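Local coordinates for protein FAD-binding oxidoreductase (Gulosibacter chungangensis, PDB 7PBG) that oxidises 4-ethylphenol and probably related 4-alkylphenols, using a covalently attached FAD cofactor, at residues Gln273-Asp284 and Ile315-Tyr325. Numbering follows the deposited sequence.
Sequences QAAPIVRNVTFD and IGHWIVYGTCY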
ATOM      1  N   GLN A 273      -4.011   3.998 -19.220  1.00 18.62           N
ATOM      2  CA  GLN A 273      -4.783   3.874 -17.957  1.00 20.06           C
ATOM      3  C   GLN A 273      -4.427   2.590 -17.225  1.00 19.87           C
ATOM      4  O   GLN A 273      -4.615   2.534 -15.971  1.00 21.32           O
ATOM      5  CB  GLN A 273      -6.262   3.882 -18.305  1.00 20.45           C
ATOM      6  CG  GLN A 273      -6.711   5.201 -18.898  1.00 20.48           C
ATOM      7  CD  GLN A 273      -8.079   4.974 -19.501  1.00 19.36           C
ATOM      8  OE1 GLN A 273      -8.173   4.444 -20.599  1.00 19.63           O
ATOM      9  NE2 GLN A 273      -9.122   5.528 -18.861  1.00 22.20           N
ATOM     10  N   ALA A 274      -3.940   1.608 -17.967  1.00 20.49           N
ATOM     11  CA  ALA A 274      -3.311   0.408 -17.399  1.00 21.35           C
ATOM     12  C   ALA A 274      -1.910   0.310 -17.984  1.00 20.88           C
ATOM     13  O   ALA A 274      -1.686   0.767 -19.100  1.00 19.93           O
ATOM     14  CB  ALA A 274      -4.186  -0.797 -17.705  1.00 20.71           C
ATOM     15  N   ALA A 275      -1.000  -0.300 -17.241  1.00 20.60           N
ATOM     16  CA  ALA A 275       0.397  -0.479 -17.674  1.00 22.45           C
ATOM     17  C   ALA A 275       0.399  -1.440 -18.862  1.00 21.23           C
ATOM     18  O   ALA A 275      -0.127  -2.541 -18.766  1.00 21.60           O
ATOM     19  CB  ALA A 275       1.203  -0.997 -16.524  1.00 24.59           C
ATOM     20  N   PRO A 276       0.814  -0.995 -20.067  1.00 21.01           N
ATOM     21  CA  PRO A 276       0.857  -1.916 -21.178  1.00 19.75           C
ATOM     22  C   PRO A 276       2.012  -2.905 -21.026  1.00 23.53           C
ATOM     23  O   PRO A 276       2.917  -2.656 -20.247  1.00 24.76           O
ATOM     24  CB  PRO A 276       0.953  -1.001 -22.408  1.00 19.41           C
ATOM     25  CG  PRO A 276       1.663   0.231 -21.881  1.00 21.08           C
ATOM     26  CD  PRO A 276       1.221   0.377 -20.445  1.00 20.43           C
ATOM     27  N   ILE A 277       1.940  -3.993 -21.767  1.00 19.36           N
ATOM     28  CA  ILE A 277       3.053  -4.969 -21.863  1.00 19.57           C
ATOM     29  C   ILE A 277       3.806  -4.722 -23.173  1.00 18.80           C
ATOM     30  O   ILE A 277       3.226  -4.289 -24.166  1.00 17.00           O
ATOM     31  CB  ILE A 277       2.547  -6.417 -21.726  1.00 19.84           C
ATOM     32  CG1 ILE A 277       1.555  -6.790 -22.815  1.00 20.93           C
ATOM     33  CG2 ILE A 277       1.938  -6.627 -20.343  1.00 20.11           C
ATOM     34  CD1 ILE A 277       1.198  -8.277 -22.871  1.00 23.10           C
ATOM     35  N   VAL A 278       5.058  -5.089 -23.174  1.00 17.18           N
ATOM     36  CA  VAL A 278       5.912  -4.997 -24.383  1.00 16.79           C
ATOM     37  C   VAL A 278       6.565  -6.357 -24.515  1.00 19.89           C
ATOM     38  O   VAL A 278       7.469  -6.656 -23.682  1.00 21.64           O
ATOM     39  CB  VAL A 278       6.958  -3.869 -24.300  1.00 19.38           C
ATOM     40  CG1 VAL A 278       7.645  -3.728 -25.650  1.00 20.84           C
ATOM     41  CG2 VAL A 278       6.346  -2.549 -23.851  1.00 20.90           C
ATOM     42  N   ARG A 279       6.058  -7.213 -25.398  1.00 18.65           N
ATOM     43  CA  ARG A 279       6.661  -8.565 -25.482  1.00 20.21           C
ATOM     44  C   ARG A 279       7.428  -8.735 -26.778  1.00 17.56           C
ATOM     45  O   ARG A 279       7.122  -8.103 -27.816  1.00 17.88           O
ATOM     46  CB  ARG A 279       5.637  -9.678 -25.309  1.00 24.25           C
ATOM     47  CG  ARG A 279       4.415  -9.582 -26.166  1.00 29.47           C
ATOM     48  CD  ARG A 279       3.622 -10.862 -25.886  1.00 32.13           C
ATOM     49  NE  ARG A 279       3.309 -11.240 -24.506  1.00 28.93           N
ATOM     50  CZ  ARG A 279       2.492 -12.268 -24.193  1.00 34.03           C
ATOM     51  NH1 ARG A 279       1.968 -13.034 -25.147  1.00 29.00           N
ATOM     52  NH2 ARG A 279       2.233 -12.558 -22.928  1.00 33.42           N
ATOM     53  N   ASN A 280       8.365  -9.666 -26.728  1.00 19.13           N
ATOM     54  CA  ASN A 280       9.109 -10.039 -27.946  1.00 18.81           C
ATOM     55  C   ASN A 280       8.285 -11.026 -28.768  1.00 19.32           C
ATOM     56  O   ASN A 280       7.341 -11.651 -28.254  1.00 18.98           O
ATOM     57  CB  ASN A 280      10.510 -10.515 -27.638  1.00 18.76           C
ATOM     58  CG  ASN A 280      10.636 -11.845 -26.935  1.00 20.39           C
ATOM     59  OD1 ASN A 280       9.694 -12.367 -26.346  1.00 19.76           O
ATOM     60  ND2 ASN A 280      11.847 -12.370 -26.963  1.00 21.48           N
ATOM     61  N   VAL A 281       8.691 -11.195 -30.025  1.00 19.09           N
ATOM     62  CA  VAL A 281       7.932 -12.084 -30.956  1.00 18.93           C
ATOM     63  C   VAL A 281       7.928 -13.507 -30.408  1.00 18.05           C
ATOM     64  O   VAL A 281       6.872 -14.228 -30.525  1.00 18.70           O
ATOM     65  CB  VAL A 281       8.456 -12.000 -32.397  1.00 19.88           C
ATOM     66  CG1 VAL A 281       9.872 -12.476 -32.561  1.00 21.64           C
ATOM     67  CG2 VAL A 281       7.524 -12.768 -33.323  1.00 21.37           C
ATOM     68  N   THR A 282       8.988 -13.950 -29.766  1.00 17.18           N
ATOM     69  CA  THR A 282       9.012 -15.351 -29.299  1.00 18.90           C
ATOM     70  C   THR A 282       7.878 -15.598 -28.298  1.00 19.44           C
ATOM     71  O   THR A 282       7.254 -16.706 -28.342  1.00 18.37           O
ATOM     72  CB  THR A 282      10.364 -15.692 -28.675  1.00 20.67           C
ATOM     73  OG1 THR A 282      11.351 -15.299 -29.627  1.00 20.95           O
ATOM     74  CG2 THR A 282      10.499 -17.172 -28.399  1.00 19.36           C
ATOM     75  N   PHE A 283       7.603 -14.632 -27.420  1.00 19.93           N
ATOM     76  CA  PHE A 283       6.576 -14.820 -26.372  1.00 18.13           C
ATOM     77  C   PHE A 283       5.239 -14.971 -27.083  1.00 19.24           C
ATOM     78  O   PHE A 283       4.493 -15.932 -26.849  1.00 18.64           O
ATOM     79  CB  PHE A 283       6.680 -13.674 -25.371  1.00 19.75           C
ATOM     80  CG  PHE A 283       6.037 -13.925 -24.035  1.00 21.11           C
ATOM     81  CD1 PHE A 283       6.464 -13.202 -22.946  1.00 22.23           C
ATOM     82  CD2 PHE A 283       5.047 -14.877 -23.867  1.00 21.39           C
ATOM     83  CE1 PHE A 283       5.891 -13.407 -21.706  1.00 22.41           C
ATOM     84  CE2 PHE A 283       4.483 -15.100 -22.617  1.00 23.88           C
ATOM     85  CZ  PHE A 283       4.862 -14.318 -21.553  1.00 21.52           C
ATOM     86  N   ASP A 284       4.936 -14.053 -28.009  1.00 20.83           N
ATOM     87  CA  ASP A 284       3.637 -14.149 -28.710  1.00 19.51           C
ATOM     88  C   ASP A 284       3.581 -15.453 -29.494  1.00 19.95           C
ATOM     89  O   ASP A 284       2.533 -16.124 -29.479  1.00 19.51           O
ATOM     90  CB  ASP A 284       3.368 -12.947 -29.622  1.00 20.86           C
ATOM     91  CG  ASP A 284       2.447 -11.873 -29.040  1.00 20.97           C
ATOM     92  OD1 ASP A 284       2.011 -11.983 -27.843  1.00 23.47           O
ATOM     93  OD2 ASP A 284       2.144 -10.935 -29.817  1.00 22.45           O
ATOM     94  N   ILE A 315       2.960  -9.924 -36.992  1.00 20.39           N
ATOM     95  CA  ILE A 315       3.105  -9.099 -35.764  1.00 19.89           C
ATOM     96  C   ILE A 315       4.394  -8.246 -35.866  1.00 18.61           C
ATOM     97  O   ILE A 315       4.621  -7.629 -36.923  1.00 19.79           O
ATOM     98  CB  ILE A 315       2.933  -9.997 -34.520  1.00 18.49           C
ATOM     99  CG1 ILE A 315       3.934 -11.148 -34.446  1.00 19.24           C
ATOM    100  CG2 ILE A 315       1.520 -10.583 -34.511  1.00 20.78           C
ATOM    101  CD1 ILE A 315       3.754 -11.993 -33.211  1.00 19.21           C
ATOM    102  N   GLY A 316       5.176  -8.154 -34.811  1.00 19.10           N
ATOM    103  CA  GLY A 316       6.440  -7.381 -34.828  1.00 18.98           C
ATOM    104  C   GLY A 316       7.470  -8.120 -34.025  1.00 18.04           C
ATOM    105  O   GLY A 316       7.093  -9.024 -33.283  1.00 19.00           O
ATOM    106  N   HIS A 317       8.727  -7.690 -34.077  1.00 17.78           N
ATOM    107  CA  HIS A 317       9.744  -8.203 -33.139  1.00 17.50           C
ATOM    108  C   HIS A 317       9.386  -7.815 -31.697  1.00 19.40           C
ATOM    109  O   HIS A 317       9.811  -8.541 -30.772  1.00 18.84           O
ATOM    110  CB  HIS A 317      11.107  -7.658 -33.548  1.00 18.75           C
ATOM    111  CG  HIS A 317      11.699  -8.430 -34.672  1.00 18.51           C
ATOM    112  ND1 HIS A 317      12.214  -9.701 -34.500  1.00 20.30           N
ATOM    113  CD2 HIS A 317      11.795  -8.169 -35.993  1.00 19.38           C
ATOM    114  CE1 HIS A 317      12.617 -10.165 -35.666  1.00 21.86           C
ATOM    115  NE2 HIS A 317      12.380  -9.251 -36.602  1.00 21.14           N
ATOM    116  N   TRP A 318       8.716  -6.667 -31.510  1.00 17.96           N
ATOM    117  CA  TRP A 318       8.134  -6.175 -30.246  1.00 16.91           C
ATOM    118  C   TRP A 318       6.666  -5.894 -30.530  1.00 18.18           C
ATOM    119  O   TRP A 318       6.359  -5.352 -31.620  1.00 19.28           O
ATOM    120  CB  TRP A 318       8.854  -4.929 -29.710  1.00 16.19           C
ATOM    121  CG  TRP A 318      10.255  -5.244 -29.308  1.00 17.50           C
ATOM    122  CD1 TRP A 318      11.397  -4.942 -29.983  1.00 18.63           C
ATOM    123  CD2 TRP A 318      10.657  -5.987 -28.139  1.00 17.46           C
ATOM    124  NE1 TRP A 318      12.476  -5.455 -29.313  1.00 18.55           N
ATOM    125  CE2 TRP A 318      12.063  -6.082 -28.178  1.00 17.22           C
ATOM    126  CE3 TRP A 318       9.961  -6.537 -27.061  1.00 18.72           C
ATOM    127  CZ2 TRP A 318      12.791  -6.721 -27.166  1.00 16.25           C
ATOM    128  CZ3 TRP A 318      10.665  -7.182 -26.067  1.00 18.13           C
ATOM    129  CH2 TRP A 318      12.062  -7.256 -26.127  1.00 17.80           C
ATOM    130  N   ILE A 319       5.822  -6.273 -29.589  1.00 17.84           N
ATOM    131  CA  ILE A 319       4.392  -5.948 -29.631  1.00 18.26           C
ATOM    132  C   ILE A 319       4.048  -5.276 -28.305  1.00 18.11           C
ATOM    133  O   ILE A 319       4.358  -5.823 -27.219  1.00 18.14           O
ATOM    134  CB  ILE A 319       3.555  -7.222 -29.859  1.00 18.16           C
ATOM    135  CG1 ILE A 319       4.094  -8.115 -30.978  1.00 18.50           C
ATOM    136  CG2 ILE A 319       2.110  -6.840 -30.052  1.00 17.67           C
ATOM    137  CD1 ILE A 319       5.052  -9.175 -30.539  1.00 18.43           C
ATOM    138  N   VAL A 320       3.391  -4.141 -28.400  1.00 17.73           N
ATOM    139  CA  VAL A 320       2.737  -3.455 -27.256  1.00 18.86           C
ATOM    140  C   VAL A 320       1.269  -3.852 -27.265  1.00 18.51           C
ATOM    141  O   VAL A 320       0.646  -3.710 -28.288  1.00 19.15           O
ATOM    142  CB  VAL A 320       2.917  -1.939 -27.299  1.00 18.48           C
ATOM    143  CG1 VAL A 320       2.109  -1.233 -26.224  1.00 21.56           C
ATOM    144  CG2 VAL A 320       4.404  -1.593 -27.226  1.00 19.92           C
ATOM    145  N   TYR A 321       0.784  -4.328 -26.128  1.00 17.11           N
ATOM    146  CA  TYR A 321      -0.655  -4.508 -25.899  1.00 17.20           C
ATOM    147  C   TYR A 321      -1.100  -3.593 -24.763  1.00 16.60           C
ATOM    148  O   TYR A 321      -0.457  -3.569 -23.707  1.00 17.86           O
ATOM    149  CB  TYR A 321      -0.961  -5.956 -25.532  1.00 17.34           C
ATOM    150  CG  TYR A 321      -0.706  -6.935 -26.644  1.00 16.86           C
ATOM    151  CD1 TYR A 321      -1.608  -7.073 -27.694  1.00 16.89           C
ATOM    152  CD2 TYR A 321       0.421  -7.737 -26.646  1.00 17.93           C
ATOM    153  CE1 TYR A 321      -1.390  -7.990 -28.704  1.00 18.11           C
ATOM    154  CE2 TYR A 321       0.677  -8.604 -27.682  1.00 18.78           C
ATOM    155  CZ  TYR A 321      -0.246  -8.765 -28.693  1.00 17.94           C
ATOM    156  OH  TYR A 321       0.034  -9.665 -29.673  1.00 19.02           O
ATOM    157  N   GLY A 322      -2.210  -2.903 -24.970  1.00 17.52           N
ATOM    158  CA  GLY A 322      -2.862  -2.056 -23.979  1.00 17.78           C
ATOM    159  C   GLY A 322      -4.376  -2.022 -24.153  1.00 20.10           C
ATOM    160  O   GLY A 322      -4.910  -2.575 -25.130  1.00 18.80           O
ATOM    161  N   THR A 323      -5.022  -1.312 -23.242  1.00 18.53           N
ATOM    162  CA  THR A 323      -6.488  -1.129 -23.212  1.00 18.07           C
ATOM    163  C   THR A 323      -6.832   0.243 -22.640  1.00 19.79           C
ATOM    164  O   THR A 323      -6.157   0.759 -21.739  1.00 18.96           O
ATOM    165  CB  THR A 323      -7.161  -2.274 -22.450  1.00 18.37           C
ATOM    166  OG1 THR A 323      -6.754  -3.519 -22.999  1.00 18.09           O
ATOM    167  CG2 THR A 323      -8.673  -2.136 -22.453  1.00 19.47           C
ATOM    168  N   CYS A 324      -7.829   0.870 -23.240  1.00 18.94           N
ATOM    169  CA  CYS A 324      -8.440   2.126 -22.788  1.00 17.92           C
ATOM    170  C   CYS A 324      -9.831   1.811 -22.231  1.00 17.35           C
ATOM    171  O   CYS A 324     -10.550   0.855 -22.711  1.00 21.17           O
ATOM    172  CB  CYS A 324      -8.503   3.103 -23.948  1.00 21.01           C
ATOM    173  SG  CYS A 324      -6.864   3.777 -24.325  1.00 22.80           S
ATOM    174  N   TYR A 325     -10.184   2.554 -21.204  1.00 17.68           N
ATOM    175  CA  TYR A 325     -11.395   2.322 -20.370  1.00 18.26           C
ATOM    176  C   TYR A 325     -12.178   3.614 -20.259  1.00 17.44           C
ATOM    177  O   TYR A 325     -11.573   4.648 -19.923  1.00 19.51           O
ATOM    178  CB  TYR A 325     -11.023   1.873 -18.957  1.00 19.23           C
ATOM    179  CG  TYR A 325     -10.090   0.691 -18.920  1.00 19.30           C
ATOM    180  CD1 TYR A 325     -10.569  -0.588 -18.705  1.00 19.95           C
ATOM    181  CD2 TYR A 325      -8.737   0.833 -19.173  1.00 18.24           C
ATOM    182  CE1 TYR A 325      -9.732  -1.693 -18.669  1.00 18.66           C
ATOM    183  CE2 TYR A 325      -7.901  -0.267 -19.184  1.00 18.45           C
ATOM    184  CZ  TYR A 325      -8.384  -1.540 -18.893  1.00 18.38           C
ATOM    185  OH  TYR A 325      -7.527  -2.626 -18.913  1.00 18.85           O
TER
HETATM  186  O   HOH W   1      -4.538   2.661 -21.761  1.00 29.64           O
HETATM  187  O   HOH W   2      -2.854  -0.941 -21.114  1.00 24.39           O
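Tyr321 OH donates a very short hydrogen bond to Asp284 OD2 (2.5 Å), and Gln273 grips the backbone of Tyr325 near the other end of an antiparallel strand pair. Strands 277-280 and 318-325 are neighbours inside the large antiparallel sheet of the C-terminal half of this FAD-linked oxidase; strands 241-249 and 426-433 flank the pair. The flat amide of Gln273 engages both the N-H and the C=O of Tyr325: NE2 gives a hydrogen to a lone pair of Tyr325 O at 2.8 Å, while OE1 accepts from Tyr325 N in a nearly straight bond (165°) tilted out of the carbonyl plane. The side chain mimics a strand here, where the backbones have parted and two waters link Gln273 N and Ala274 O to Thr323. A leucine in place of Gln273 would probably leave Tyr325 N and O without these mates and loosen the tie between the loop before strand 277-280 and strand 318-325. Further along, Ile277 with Tyr321 and Arg279 with Ile319 exchange backbone bonds. Asp284 meets the phenol at its edge, with carboxylate and ring planes 55° apart, and Ile319 CG2 lies over one ring face. Near the FAD-binding residue Glu152, Arg279 lays its guanidinium against Phe283, whose CD2 sits over the group's centre. On the opposite sheet face, Val278 and Val320 lie side by side, CG2 to CG2. With CG between the backbone N and the carbonyl carbon (chi1 69°), Asn280 OD1 accepts from Phe283 N at 3.3 Å as the N-cap of the helix and also from Ala429 N; its CB rests over the six-membered ring of Trp318, 4.0 Å from the centroid.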